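Local coordinates for protein stress response kinase A (Escherichia coli, PDB 1ZYL) that phosphorylates serine and threonine residues of proteins, itself included, at the expense of ATP, and helps Escherichia coli withstand stress, at residues A[131-136]-A[196-201]; A[138-143]-A[221-226]; A[68-73]-A[217-222]; A[83-88]-A[105-110]; A[187-192]-A[263-268]. All coordinates share one frame; numbering follows the deposited sequence.

Contact 1 (A[131-136]-A[196-201])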
# COMPACT_ATOMS: atom_id res chain seq x y z
N ARG A 131 17.87 -2.79 3.50
CA ARG A 131 18.57 -2.97 2.25
C ARG A 131 17.66 -2.49 1.12
O ARG A 131 18.14 -2.05 0.07
CB ARG A 131 18.94 -4.44 2.04
CG ARG A 131 19.75 -4.66 0.76
CD ARG A 131 20.05 -6.13 0.49
NE ARG A 131 20.99 -6.70 1.45
CZ ARG A 131 21.41 -7.96 1.42
NH1 ARG A 131 22.27 -8.40 2.33
NH2 ARG A 131 20.95 -8.79 0.49
N MET A 132 16.35 -2.56 1.34
CA MET A 132 15.39 -2.12 0.33
C MET A 132 15.51 -0.63 0.14
O MET A 132 15.69 -0.15 -0.97
CB MET A 132 13.95 -2.45 0.75
CG MET A 132 12.96 -2.43 -0.41
SD MET A 132 11.25 -2.17 0.09
CE MET A 132 10.82 -3.78 0.66
N HIS A 133 15.42 0.11 1.25
CA HIS A 133 15.53 1.56 1.20
C HIS A 133 16.91 2.00 0.75
O HIS A 133 17.08 3.13 0.27
CB HIS A 133 15.22 2.17 2.57
CG HIS A 133 13.78 2.03 2.96
ND1 HIS A 133 13.24 2.71 4.02
CD2 HIS A 133 12.78 1.31 2.41
CE1 HIS A 133 11.95 2.41 4.12
NE2 HIS A 133 11.65 1.56 3.15
N GLN A 134 17.89 1.11 0.90
CA GLN A 134 19.25 1.39 0.47
C GLN A 134 19.19 1.52 -1.05
O GLN A 134 19.78 2.44 -1.63
CB GLN A 134 20.17 0.23 0.84
CG GLN A 134 21.64 0.51 0.58
CD GLN A 134 22.53 -0.69 0.88
OE1 GLN A 134 23.74 -0.56 0.98
NE2 GLN A 134 21.92 -1.86 1.01
N THR A 135 18.47 0.60 -1.68
CA THR A 135 18.28 0.61 -3.14
C THR A 135 17.37 1.78 -3.46
O THR A 135 17.72 2.69 -4.20
CB THR A 135 17.56 -0.66 -3.63
OG1 THR A 135 18.31 -1.82 -3.27
CG2 THR A 135 17.40 -0.62 -5.13
N GLY A 136 16.18 1.73 -2.86
CA GLY A 136 15.19 2.76 -3.07
C GLY A 136 15.72 4.18 -3.01
O GLY A 136 15.11 5.08 -3.59
N LEU A 196 12.45 8.67 -0.67
CA LEU A 196 13.01 7.57 -1.43
C LEU A 196 11.90 6.65 -1.91
O LEU A 196 10.76 6.78 -1.48
CB LEU A 196 13.99 6.77 -0.58
CG LEU A 196 13.31 6.16 0.65
CD1 LEU A 196 14.11 4.98 1.20
CD2 LEU A 196 13.12 7.26 1.68
N ARG A 197 12.25 5.73 -2.79
CA ARG A 197 11.30 4.77 -3.32
C ARG A 197 10.94 3.83 -2.18
O ARG A 197 11.83 3.19 -1.62
CB ARG A 197 11.92 3.97 -4.47
CG ARG A 197 11.82 4.65 -5.82
CD ARG A 197 13.15 4.67 -6.56
NE ARG A 197 13.58 3.38 -7.10
CZ ARG A 197 14.85 3.11 -7.40
NH1 ARG A 197 15.19 1.93 -7.89
NH2 ARG A 197 15.78 4.02 -7.19
N LEU A 198 9.65 3.75 -1.85
CA LEU A 198 9.16 2.91 -0.76
C LEU A 198 8.31 1.76 -1.25
O LEU A 198 7.86 1.75 -2.39
CB LEU A 198 8.28 3.72 0.17
CG LEU A 198 8.88 4.97 0.79
CD1 LEU A 198 7.77 5.84 1.37
CD2 LEU A 198 9.91 4.56 1.84
N HIS A 199 8.10 0.79 -0.37
CA HIS A 199 7.24 -0.34 -0.70
C HIS A 199 5.85 0.27 -0.75
O HIS A 199 4.97 -0.23 -1.44
CB HIS A 199 7.28 -1.41 0.38
CG HIS A 199 6.26 -2.48 0.19
ND1 HIS A 199 6.44 -3.54 -0.67
CD2 HIS A 199 5.01 -2.62 0.69
CE1 HIS A 199 5.35 -4.28 -0.69
NE2 HIS A 199 4.46 -3.75 0.12
N GLY A 200 5.67 1.35 0.01
CA GLY A 200 4.41 2.08 0.02
C GLY A 200 3.23 1.51 0.78
O GLY A 200 2.36 2.27 1.19
N ASP A 201 3.19 0.19 0.95
CA ASP A 201 2.09 -0.47 1.66
C ASP A 201 2.72 -1.60 2.46
O ASP A 201 2.35 -2.76 2.30
CB ASP A 201 1.09 -1.04 0.65
CG ASP A 201 -0.17 -1.59 1.30
OD1 ASP A 201 -1.01 -2.18 0.59
OD2 ASP A 201 -0.34 -1.41 2.52
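His133 lies across Leu196 at about a right angle and meets Leu198 obliquely, so that two leucine methyl groups approach different parts of one imidazole. Leu196 CD1 lies 3.5 Å from His133 CG, at the root of the ring, whereas Leu198 CD2 is 3.7 Å from His133 NE2, at its far end. With CG anti to its own carbonyl carbon (chi1 -69°), His133 carries both ring nitrogens to partners beyond the two segments: ND1 is hydrogen-bonded to Tyr252 and NE2 to Asp229, whose OD1 also accepts a hydrogen bond from the backbone N of His199. With an alanine here, the Tyr252 hydroxyl and Asp229 would probably lose their common partner, and a gap would open beside both leucine methyls.

One turn further on, Arg197 N donates to Gly136 O at 3.0 Å; the N-H points well, at 164°, although the donor sits above the carbonyl plane. The Arg197 chain, bent at chi2 and chi3, then curls back so that one guanidinium face lies over Gly136 CA, while NH1 bonds to Gln76 and NH2 to Gln139 O. Met132 SD touches His199 CB at 4.1 Å. The segment 196-201 runs on from here to Asp201, the probable proton acceptor; the C-terminal end of helix 119-136 thus packs against the strand and the His199 region that lead into the catalytic loop, an arrangement belonging to the C-terminal lobe of the protein-kinase-like fold.

Contact 2 (A[138-143]-A[221-226])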
# COMPACT_ATOMS: atom_id res chain seq x y z
N LYS A 138 18.62 5.20 -4.24
CA LYS A 138 19.45 5.49 -5.41
C LYS A 138 18.85 6.53 -6.38
O LYS A 138 19.57 7.34 -6.95
CB LYS A 138 19.78 4.18 -6.13
CG LYS A 138 20.66 3.25 -5.29
CD LYS A 138 20.93 1.93 -5.99
CE LYS A 138 21.73 0.99 -5.12
NZ LYS A 138 21.95 -0.33 -5.78
N GLN A 139 17.53 6.50 -6.56
CA GLN A 139 16.83 7.46 -7.41
C GLN A 139 15.36 7.49 -7.05
O GLN A 139 14.86 6.55 -6.42
CB GLN A 139 17.01 7.16 -8.90
CG GLN A 139 17.01 5.71 -9.27
CD GLN A 139 17.24 5.50 -10.75
OE1 GLN A 139 17.68 4.43 -11.18
NE2 GLN A 139 16.93 6.53 -11.54
N LEU A 140 14.68 8.56 -7.43
CA LEU A 140 13.27 8.77 -7.13
C LEU A 140 12.33 8.56 -8.31
O LEU A 140 12.66 8.87 -9.45
CB LEU A 140 13.06 10.19 -6.60
CG LEU A 140 13.11 10.51 -5.11
CD1 LEU A 140 13.82 9.44 -4.32
CD2 LEU A 140 13.79 11.84 -4.94
N PHE A 141 11.14 8.05 -8.03
CA PHE A 141 10.16 7.87 -9.09
C PHE A 141 9.97 9.25 -9.73
O PHE A 141 10.33 10.28 -9.15
CB PHE A 141 8.84 7.36 -8.51
CG PHE A 141 8.90 5.94 -8.02
CD1 PHE A 141 8.35 5.59 -6.79
CD2 PHE A 141 9.49 4.94 -8.80
CE1 PHE A 141 8.39 4.27 -6.34
CE2 PHE A 141 9.53 3.60 -8.35
CZ PHE A 141 8.98 3.27 -7.13
N ILE A 142 9.44 9.29 -10.95
CA ILE A 142 9.22 10.56 -11.61
C ILE A 142 7.75 10.63 -11.95
O ILE A 142 7.17 11.71 -11.95
CB ILE A 142 10.05 10.69 -12.90
CG1 ILE A 142 11.53 10.87 -12.55
CG2 ILE A 142 9.58 11.89 -13.71
CD1 ILE A 142 12.44 10.97 -13.76
N HIS A 143 7.16 9.47 -12.23
CA HIS A 143 5.75 9.39 -12.57
C HIS A 143 4.85 8.93 -11.43
O HIS A 143 3.73 9.41 -11.28
CB HIS A 143 5.57 8.48 -13.79
CG HIS A 143 6.21 9.02 -15.02
ND1 HIS A 143 5.90 10.26 -15.53
CD2 HIS A 143 7.17 8.51 -15.82
CE1 HIS A 143 6.65 10.50 -16.59
NE2 HIS A 143 7.43 9.46 -16.79
N ALA A 221 4.03 1.19 -4.34
CA ALA A 221 5.33 1.84 -4.22
C ALA A 221 5.15 3.31 -4.56
O ALA A 221 4.64 3.66 -5.62
CB ALA A 221 6.34 1.18 -5.17
N ARG A 222 5.58 4.17 -3.65
CA ARG A 222 5.45 5.61 -3.83
C ARG A 222 6.71 6.26 -3.30
O ARG A 222 7.55 5.59 -2.72
CB ARG A 222 4.23 6.08 -3.03
CG ARG A 222 3.34 7.08 -3.74
CD ARG A 222 1.94 7.13 -3.11
NE ARG A 222 1.24 5.87 -3.26
CZ ARG A 222 -0.05 5.77 -3.52
NH1 ARG A 222 -0.62 4.57 -3.64
NH2 ARG A 222 -0.78 6.86 -3.69
N ASN A 223 6.87 7.56 -3.52
CA ASN A 223 8.04 8.24 -2.96
C ASN A 223 7.57 8.80 -1.61
O ASN A 223 6.55 9.49 -1.53
CB ASN A 223 8.53 9.40 -3.84
CG ASN A 223 9.11 8.94 -5.17
OD1 ASN A 223 9.82 7.93 -5.25
ND2 ASN A 223 8.83 9.70 -6.23
N GLY A 224 8.30 8.49 -0.54
CA GLY A 224 7.90 9.00 0.76
C GLY A 224 8.99 8.84 1.80
O GLY A 224 10.14 8.55 1.47
N PRO A 225 8.65 9.02 3.09
CA PRO A 225 9.61 8.89 4.18
C PRO A 225 9.76 7.44 4.61
O PRO A 225 8.77 6.71 4.74
CB PRO A 225 9.00 9.76 5.27
CG PRO A 225 7.56 9.50 5.09
CD PRO A 225 7.36 9.53 3.58
N ALA A 226 11.00 7.02 4.84
CA ALA A 226 11.31 5.66 5.24
C ALA A 226 10.31 5.12 6.26
O ALA A 226 9.88 3.98 6.15
CB ALA A 226 12.72 5.59 5.79
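Phe141 and Asn223 are joined by two hydrogen bonds of unequal quality, both made by the side-chain amide of Asn223 to the backbone of Phe141. Phe141 N donates to Asn223 OD1 at 3.1 Å with an N-H angle of 154°, and it arrives in the carbonyl plane, on a lone pair. In the other direction Asn223 ND2 reaches Phe141 O at 3.3 Å, a weak bond. One amide thus pairs with both the N-H and, more weakly, the C=O of a single residue in a segment that has no regular secondary structure. Asn223 takes up this position with CG anti to its own carbonyl carbon (chi1 -68°), its CB directed at the loop.

The van der Waals contacts centre on the Phe141 ring, whose plane is turned 27° from that of the amide. Asn223 OD1 lies 3.2 Å from Phe141 CD1, approaching obliquely. Further along the ring, Phe141 CE1 is 3.9 Å from Ala221 CB, the apolar part of the contact, and Arg222 N sits at the ring edge, 3.9 Å from the same CE1. The ring also rests on Arg197 of the adjoining strand and on Glu69 of helix 64-79.

The charged group here belongs to Arg222: its CB points away from the loop, and its guanidinium pairs with Glu151 and Asp220.

Chemically, then, a buried amide supplies the donor and acceptor that an irregular backbone would otherwise find in a neighbouring strand, and the ring of that same residue lies beside the amide oxygen. The pairing probably fixes the position of Phe141 more firmly than packing alone would.

Contact 3 (A[68-73]-A[217-222])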
# COMPACT_ATOMS: atom_id res chain seq x y z
N LEU A 68 6.07 1.01 -15.18
CA LEU A 68 7.44 0.71 -15.59
C LEU A 68 8.39 1.06 -14.46
O LEU A 68 9.38 0.37 -14.24
CB LEU A 68 7.82 1.50 -16.85
CG LEU A 68 7.23 1.02 -18.18
CD1 LEU A 68 7.56 2.01 -19.29
CD2 LEU A 68 7.77 -0.36 -18.51
N GLU A 69 8.08 2.14 -13.74
CA GLU A 69 8.91 2.59 -12.63
C GLU A 69 8.99 1.57 -11.49
O GLU A 69 10.03 1.43 -10.85
CB GLU A 69 8.40 3.93 -12.09
CG GLU A 69 8.96 5.13 -12.83
CD GLU A 69 8.39 6.45 -12.33
OE1 GLU A 69 8.90 7.52 -12.72
OE2 GLU A 69 7.42 6.41 -11.55
N GLU A 70 7.90 0.86 -11.21
CA GLU A 70 7.98 -0.13 -10.15
C GLU A 70 8.65 -1.39 -10.71
O GLU A 70 9.44 -2.03 -10.02
CB GLU A 70 6.60 -0.45 -9.57
CG GLU A 70 5.60 -1.04 -10.53
CD GLU A 70 4.66 -2.02 -9.86
OE1 GLU A 70 5.14 -3.06 -9.38
OE2 GLU A 70 3.43 -1.74 -9.81
N HIS A 71 8.33 -1.73 -11.95
CA HIS A 71 8.92 -2.90 -12.59
C HIS A 71 10.43 -2.75 -12.56
O HIS A 71 11.17 -3.72 -12.39
CB HIS A 71 8.46 -3.01 -14.04
CG HIS A 71 7.19 -3.79 -14.23
ND1 HIS A 71 6.01 -3.45 -13.61
CD2 HIS A 71 6.91 -4.86 -15.01
CE1 HIS A 71 5.06 -4.28 -14.00
NE2 HIS A 71 5.58 -5.15 -14.85
N GLN A 72 10.89 -1.52 -12.74
CA GLN A 72 12.30 -1.22 -12.70
C GLN A 72 12.72 -1.44 -11.25
O GLN A 72 13.56 -2.30 -10.95
CB GLN A 72 12.54 0.24 -13.14
CG GLN A 72 13.99 0.60 -13.40
CD GLN A 72 14.74 -0.49 -14.19
OE1 GLN A 72 14.22 -1.02 -15.18
NE2 GLN A 72 15.95 -0.82 -13.74
N PHE A 73 12.10 -0.69 -10.34
CA PHE A 73 12.41 -0.80 -8.92
C PHE A 73 12.48 -2.26 -8.49
O PHE A 73 13.48 -2.71 -7.94
CB PHE A 73 11.36 -0.04 -8.11
CG PHE A 73 11.71 0.13 -6.66
CD1 PHE A 73 10.72 0.43 -5.73
CD2 PHE A 73 13.03 0.02 -6.22
CE1 PHE A 73 11.04 0.62 -4.39
CE2 PHE A 73 13.36 0.21 -4.88
CZ PHE A 73 12.36 0.51 -3.96
N ASP A 217 3.77 -7.35 -3.63
CA ASP A 217 2.91 -6.24 -4.00
C ASP A 217 3.55 -4.86 -3.90
O ASP A 217 3.51 -4.22 -2.85
CB ASP A 217 1.64 -6.27 -3.15
CG ASP A 217 0.44 -5.70 -3.86
OD1 ASP A 217 0.64 -4.88 -4.78
OD2 ASP A 217 -0.70 -6.07 -3.50
N LEU A 218 4.13 -4.38 -5.00
CA LEU A 218 4.73 -3.06 -5.03
C LEU A 218 3.81 -2.08 -5.75
O LEU A 218 4.18 -0.94 -5.99
CB LEU A 218 6.08 -3.08 -5.73
CG LEU A 218 7.22 -3.92 -5.16
CD1 LEU A 218 8.52 -3.34 -5.67
CD2 LEU A 218 7.23 -3.91 -3.64
N ASP A 219 2.61 -2.55 -6.09
CA ASP A 219 1.65 -1.72 -6.80
C ASP A 219 1.51 -0.32 -6.18
O ASP A 219 1.21 0.65 -6.88
CB ASP A 219 0.27 -2.39 -6.81
CG ASP A 219 -0.70 -1.73 -7.78
OD1 ASP A 219 -1.92 -1.81 -7.55
OD2 ASP A 219 -0.23 -1.16 -8.79
N ASP A 220 1.74 -0.23 -4.87
CA ASP A 220 1.61 1.05 -4.17
C ASP A 220 2.91 1.81 -3.97
O ASP A 220 2.90 2.94 -3.51
CB ASP A 220 0.91 0.86 -2.83
CG ASP A 220 -0.62 0.94 -2.95
OD1 ASP A 220 -1.33 0.20 -2.23
OD2 ASP A 220 -1.10 1.76 -3.77
N ALA A 221 4.03 1.19 -4.34
CA ALA A 221 5.33 1.84 -4.22
C ALA A 221 5.15 3.31 -4.56
O ALA A 221 4.64 3.66 -5.62
CB ALA A 221 6.34 1.18 -5.17
N ARG A 222 5.58 4.17 -3.65
CA ARG A 222 5.45 5.61 -3.83
C ARG A 222 6.71 6.26 -3.30
O ARG A 222 7.55 5.59 -2.72
CB ARG A 222 4.23 6.08 -3.03
CG ARG A 222 3.34 7.08 -3.74
CD ARG A 222 1.94 7.13 -3.11
NE ARG A 222 1.24 5.87 -3.26
CZ ARG A 222 -0.05 5.77 -3.52
NH1 ARG A 222 -0.62 4.57 -3.64
NH2 ARG A 222 -0.78 6.86 -3.69
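Glu70 faces Leu218 across a helix-to-turn contact, their CA atoms being the nearest pair at 6.7 Å. The segment 68-73 is an unbroken piece of helix, with Phe73 N bonded to Glu69 O. Opposite it, residues Leu218 to Ala221 form a type I beta turn, closed by Ala221 N donating to Leu218 O at 2.7 Å. No hydrogen bond joins the two segments; the contact rests on side chains of the helix packing on the turn.

Glu70 does most of the touching. Its CG stands between the backbone N and the carbonyl carbon (chi1 61°), and a bend at chi2 lays the carboxylate over the start of the turn: OE1 is 3.8 Å from Leu218 CB, and OE2 is 3.5 Å from Asp219 CA. Glu70 OE2 also comes within 3.8 Å of Asp219 OD2, with the two carboxylate planes 31° apart. This proximity of like charges is probably eased by Arg144, which forms a salt bridge with Glu70, and by Asn39, which hydrogen-bonds to Asp219 OD1. Beside this polar patch, Phe73 CD1 lies 4.4 Å from Leu218 CD1, while Ala221 CB meets the same ring at its edge, 4.5 Å from CD1.

The turn follows directly on Asp217, an inferred magnesium ligand. Helix 64-79 lies against the segment linking strand 213-215 to strand 223-224, while Tyr57 of strand 52-57 touches both Glu70 and Asp219.

Contact 4 (A[83-88]-A[105-110])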
# COMPACT_ATOMS: atom_id res chain seq x y z
N PRO A 83 14.28 -9.59 -1.01
CA PRO A 83 13.15 -10.53 -1.12
C PRO A 83 11.87 -10.01 -1.77
O PRO A 83 10.90 -9.71 -1.08
CB PRO A 83 12.91 -10.94 0.34
CG PRO A 83 14.23 -10.77 0.97
CD PRO A 83 14.70 -9.47 0.39
N VAL A 84 11.86 -9.93 -3.09
CA VAL A 84 10.69 -9.48 -3.83
C VAL A 84 10.66 -10.24 -5.15
O VAL A 84 11.69 -10.71 -5.62
CB VAL A 84 10.75 -7.97 -4.13
CG1 VAL A 84 10.82 -7.18 -2.84
CG2 VAL A 84 11.94 -7.65 -5.01
N ALA A 85 9.49 -10.37 -5.75
CA ALA A 85 9.40 -11.08 -7.03
C ALA A 85 9.27 -10.08 -8.18
O ALA A 85 8.28 -9.37 -8.29
CB ALA A 85 8.23 -12.03 -7.03
N ALA A 86 10.29 -10.04 -9.02
CA ALA A 86 10.27 -9.14 -10.16
C ALA A 86 9.40 -9.74 -11.25
O ALA A 86 9.29 -10.96 -11.36
CB ALA A 86 11.69 -8.92 -10.67
N PRO A 87 8.76 -8.89 -12.06
CA PRO A 87 7.91 -9.39 -13.14
C PRO A 87 8.78 -10.04 -14.22
O PRO A 87 9.90 -9.60 -14.45
CB PRO A 87 7.21 -8.14 -13.63
CG PRO A 87 8.25 -7.07 -13.38
CD PRO A 87 8.75 -7.42 -12.02
N VAL A 88 8.26 -11.09 -14.86
CA VAL A 88 9.01 -11.78 -15.92
C VAL A 88 9.06 -10.97 -17.21
O VAL A 88 8.12 -10.24 -17.53
CB VAL A 88 8.37 -13.14 -16.26
CG1 VAL A 88 9.03 -13.71 -17.50
CG2 VAL A 88 8.53 -14.09 -15.09
N VAL A 105 3.51 -10.65 -15.42
CA VAL A 105 3.49 -12.00 -14.88
C VAL A 105 4.57 -12.14 -13.82
O VAL A 105 5.72 -11.78 -14.06
CB VAL A 105 3.73 -13.05 -16.00
CG1 VAL A 105 3.52 -14.44 -15.46
CG2 VAL A 105 2.78 -12.79 -17.17
N PHE A 106 4.21 -12.64 -12.65
CA PHE A 106 5.19 -12.80 -11.58
C PHE A 106 5.33 -14.23 -11.12
O PHE A 106 4.35 -14.98 -11.06
CB PHE A 106 4.83 -11.94 -10.36
CG PHE A 106 4.68 -10.48 -10.65
CD1 PHE A 106 3.56 -10.00 -11.30
CD2 PHE A 106 5.67 -9.59 -10.26
CE1 PHE A 106 3.42 -8.64 -11.56
CE2 PHE A 106 5.54 -8.22 -10.51
CZ PHE A 106 4.41 -7.75 -11.16
N PRO A 107 6.56 -14.64 -10.77
CA PRO A 107 6.87 -15.99 -10.30
C PRO A 107 6.14 -16.25 -8.99
O PRO A 107 6.51 -15.70 -7.96
CB PRO A 107 8.38 -15.95 -10.09
CG PRO A 107 8.84 -14.91 -11.07
CD PRO A 107 7.79 -13.85 -10.93
N SER A 108 5.10 -17.08 -9.02
CA SER A 108 4.36 -17.38 -7.80
C SER A 108 5.38 -17.71 -6.72
O SER A 108 6.11 -18.70 -6.80
CB SER A 108 3.41 -18.56 -8.00
OG SER A 108 2.70 -18.83 -6.81
N VAL A 109 5.43 -16.85 -5.71
CA VAL A 109 6.37 -16.99 -4.60
C VAL A 109 6.07 -18.12 -3.62
O VAL A 109 6.91 -19.00 -3.41
CB VAL A 109 6.47 -15.65 -3.82
CG1 VAL A 109 7.53 -15.75 -2.74
CG2 VAL A 109 6.77 -14.51 -4.77
N GLY A 110 4.88 -18.11 -3.03
CA GLY A 110 4.52 -19.15 -2.07
C GLY A 110 5.02 -18.77 -0.69
O GLY A 110 5.57 -17.69 -0.50
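Val88 N donates to Val105 O at 2.8 Å, the hydrogen bond that joins the two segments. It is nearly straight, with an N-H angle of 172°, and the donor lies almost on the extension of the carbonyl bond. The same oxygen is approached by Pro87 CA at 3.4 Å, a CA-H...O contact, so two neighbouring residues of the loop converge on one strand carbonyl.

Next to this bond Pro87 and Phe106 lie side by side, pointing the same way. Pro87 CB sits over one face of the Phe106 ring, 3.9 Å from the ring centroid and 27° off the normal, which qualifies as a CH-pi contact; it is displaced toward the rim, near CE2. A different part of the ring meets a polar atom: Ala85 O lies in the ring plane at the edge, 3.3 Å from Phe106 CD2. The phenyl group is thus approached over a face by a proline and at its edge by a carbonyl oxygen. It reaches both with CG anti to its own carbonyl carbon.

Smaller apolar contacts continue the interface. Ala85 CB touches Val109 CG2 at 3.7 Å, and Val88 CG2 meets Pro107 CG at 4.1 Å, the two side chains meeting obliquely.

The loop after helix 64-79 is thereby laid along the end of strand 101-107, roughly antiparallel to it (148°), in the five-stranded antiparallel sheet, consistent with the N-terminal lobe of a kinase-like fold. Phe106 reaches Val53 and Tyr57 of the adjacent strand 52-57; Pro87 leans on His71 and Ala86 on Leu75 and Val78, all of helix 64-79.

Contact 5 (A[187-192]-A[263-268])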
# COMPACT_ATOMS: atom_id res chain seq x y z
N ALA A 187 -0.57 20.73 9.96
CA ALA A 187 0.24 21.46 10.93
C ALA A 187 1.45 20.67 11.44
O ALA A 187 2.38 21.26 11.99
CB ALA A 187 -0.62 21.91 12.11
N HIS A 188 1.45 19.36 11.26
CA HIS A 188 2.57 18.54 11.71
C HIS A 188 3.35 17.95 10.54
O HIS A 188 4.33 17.24 10.75
CB HIS A 188 2.08 17.41 12.61
CG HIS A 188 1.37 17.88 13.85
ND1 HIS A 188 2.03 18.39 14.94
CD2 HIS A 188 0.05 17.92 14.15
CE1 HIS A 188 1.15 18.73 15.86
NE2 HIS A 188 -0.06 18.46 15.41
N TRP A 189 2.91 18.22 9.32
CA TRP A 189 3.60 17.67 8.15
C TRP A 189 4.84 18.49 7.91
O TRP A 189 4.94 19.61 8.39
CB TRP A 189 2.71 17.74 6.91
CG TRP A 189 3.21 16.90 5.75
CD1 TRP A 189 3.42 17.32 4.47
CD2 TRP A 189 3.53 15.49 5.77
NE1 TRP A 189 3.85 16.27 3.69
CE2 TRP A 189 3.93 15.14 4.46
CE3 TRP A 189 3.51 14.50 6.77
CZ2 TRP A 189 4.32 13.84 4.11
CZ3 TRP A 189 3.90 13.21 6.42
CH2 TRP A 189 4.30 12.89 5.10
N ARG A 190 5.80 17.93 7.19
CA ARG A 190 7.04 18.66 6.93
C ARG A 190 7.79 18.11 5.73
O ARG A 190 7.76 16.90 5.49
CB ARG A 190 7.95 18.62 8.18
CG ARG A 190 8.39 17.22 8.62
CD ARG A 190 9.02 17.25 10.01
NE ARG A 190 9.47 15.94 10.48
CZ ARG A 190 10.49 15.26 9.96
NH1 ARG A 190 10.82 14.07 10.45
NH2 ARG A 190 11.19 15.76 8.95
N GLU A 191 8.42 18.99 4.97
CA GLU A 191 9.20 18.57 3.80
C GLU A 191 10.64 18.54 4.27
O GLU A 191 11.59 18.66 3.49
CB GLU A 191 9.04 19.58 2.66
CG GLU A 191 8.29 19.05 1.44
CD GLU A 191 6.86 18.64 1.75
OE1 GLU A 191 6.67 17.68 2.53
OE2 GLU A 191 5.93 19.26 1.20
N ASP A 192 10.78 18.38 5.58
CA ASP A 192 12.06 18.34 6.25
C ASP A 192 12.61 16.91 6.42
O ASP A 192 13.33 16.62 7.38
CB ASP A 192 11.88 19.02 7.61
CG ASP A 192 13.17 19.23 8.34
OD1 ASP A 192 14.14 19.71 7.70
OD2 ASP A 192 13.22 18.93 9.55
N ILE A 263 9.84 9.51 13.26
CA ILE A 263 8.86 8.83 14.10
C ILE A 263 7.71 9.78 14.43
O ILE A 263 6.62 9.36 14.83
CB ILE A 263 9.52 8.34 15.39
CG1 ILE A 263 10.68 7.41 15.04
CG2 ILE A 263 8.51 7.61 16.26
CD1 ILE A 263 10.25 6.19 14.33
N GLY A 264 7.97 11.07 14.26
CA GLY A 264 6.95 12.07 14.54
C GLY A 264 5.95 12.19 13.41
O GLY A 264 4.86 12.75 13.58
N LEU A 265 6.31 11.64 12.26
CA LEU A 265 5.43 11.67 11.10
C LEU A 265 4.41 10.52 11.10
O LEU A 265 3.57 10.46 10.20
CB LEU A 265 6.27 11.55 9.82
CG LEU A 265 7.50 12.44 9.61
CD1 LEU A 265 8.27 11.96 8.38
CD2 LEU A 265 7.07 13.87 9.43
N ILE A 266 4.47 9.62 12.08
CA ILE A 266 3.55 8.48 12.07
C ILE A 266 2.08 8.81 12.24
O ILE A 266 1.26 8.36 11.46
CB ILE A 266 3.94 7.39 13.12
CG1 ILE A 266 3.91 7.98 14.51
CG2 ILE A 266 5.31 6.81 12.82
CD1 ILE A 266 4.03 6.94 15.61
N GLU A 267 1.72 9.58 13.25
CA GLU A 267 0.31 9.91 13.43
C GLU A 267 -0.19 10.65 12.21
O GLU A 267 -1.35 10.51 11.82
CB GLU A 267 0.09 10.69 14.72
CG GLU A 267 0.45 9.85 15.95
CD GLU A 267 -0.20 8.46 15.92
OE1 GLU A 267 0.44 7.49 16.42
OE2 GLU A 267 -1.34 8.32 15.41
N PRO A 268 0.65 11.48 11.59
CA PRO A 268 0.11 12.15 10.40
C PRO A 268 -0.07 11.14 9.26
O PRO A 268 -1.01 11.23 8.48
CB PRO A 268 1.16 13.21 10.10
CG PRO A 268 1.55 13.63 11.47
CD PRO A 268 1.73 12.29 12.17
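Arg190 lies across Leu265 at about a right angle, and its side chain can be followed outward from the backbone against one methyl group. CB itself leads off beside the partner segment, and with CG placed between the backbone N and the carbonyl carbon (chi1 61°) the chain then turns toward Leu265. Arg190 CG is 3.7 Å from Leu265 CD2, and the extended chain carries CD past the same methyl at 3.9 Å. Arg190 NE makes the nearest approach, 3.3 Å from Leu265 CD2. Beyond it CZ remains close to that methyl, which lies over one face of the guanidinium group, and NH1 meets Leu265 CG at 3.8 Å. At the tip, NH1 also makes a weak hydrogen bond to Ala261 O, while NH2 forms a long ion pair with Asp192 OD2 that rests on charge alone, because the oxygen lies well outside the guanidinium plane.

Shortening this residue to alanine is likely to uncover the Leu265 methyl and leave Asp192 without this nearby positive charge.

Two further side chains complete the packing. Trp189 meets Leu265 CD2 and Pro268 CB obliquely, the latter 4.3 Å from Trp189 CE3, and continues on to Leu269 and Met272 of helix 266-283. His188 CB touches Pro268 CG at 4.0 Å.

No hydrogen bond links the segments. The contact, which joins the end of helix 171-188 to the start of helix 266-283, probably rests mainly on van der Waals packing, with the arginine offering a flat surface to leucine while NH1 makes its weak bond to Ala261 O and the charge lies near Asp192.

How the contacts relate
Contacts 1, 2 and 3 form one continuous block, with centres 7 to 10 Å apart. Contacts 1 and 2 share a two-stranded antiparallel sheet, 196-197 with 223-224, extended by a probable hydrogen bond from Leu198 N to Arg222 O at 2.9 Å; contacts 2 and 3 share Ala221 and Arg222. A probable hydrogen bond from Ile142 N to Glu69 OE1, 2.6 Å, further ties in helix 64-79. Asp201, the probable proton acceptor, and Asp217, an inferred magnesium ligand, lie in the segments of contacts 1 and 3, so this block carries part of the probable active site. Contact 4 joins contact 3 through His71 and Pro87, whereas contact 5, centred about 34 Å from the centre of contact 4, touches contact 2 through Pro225 and Leu265.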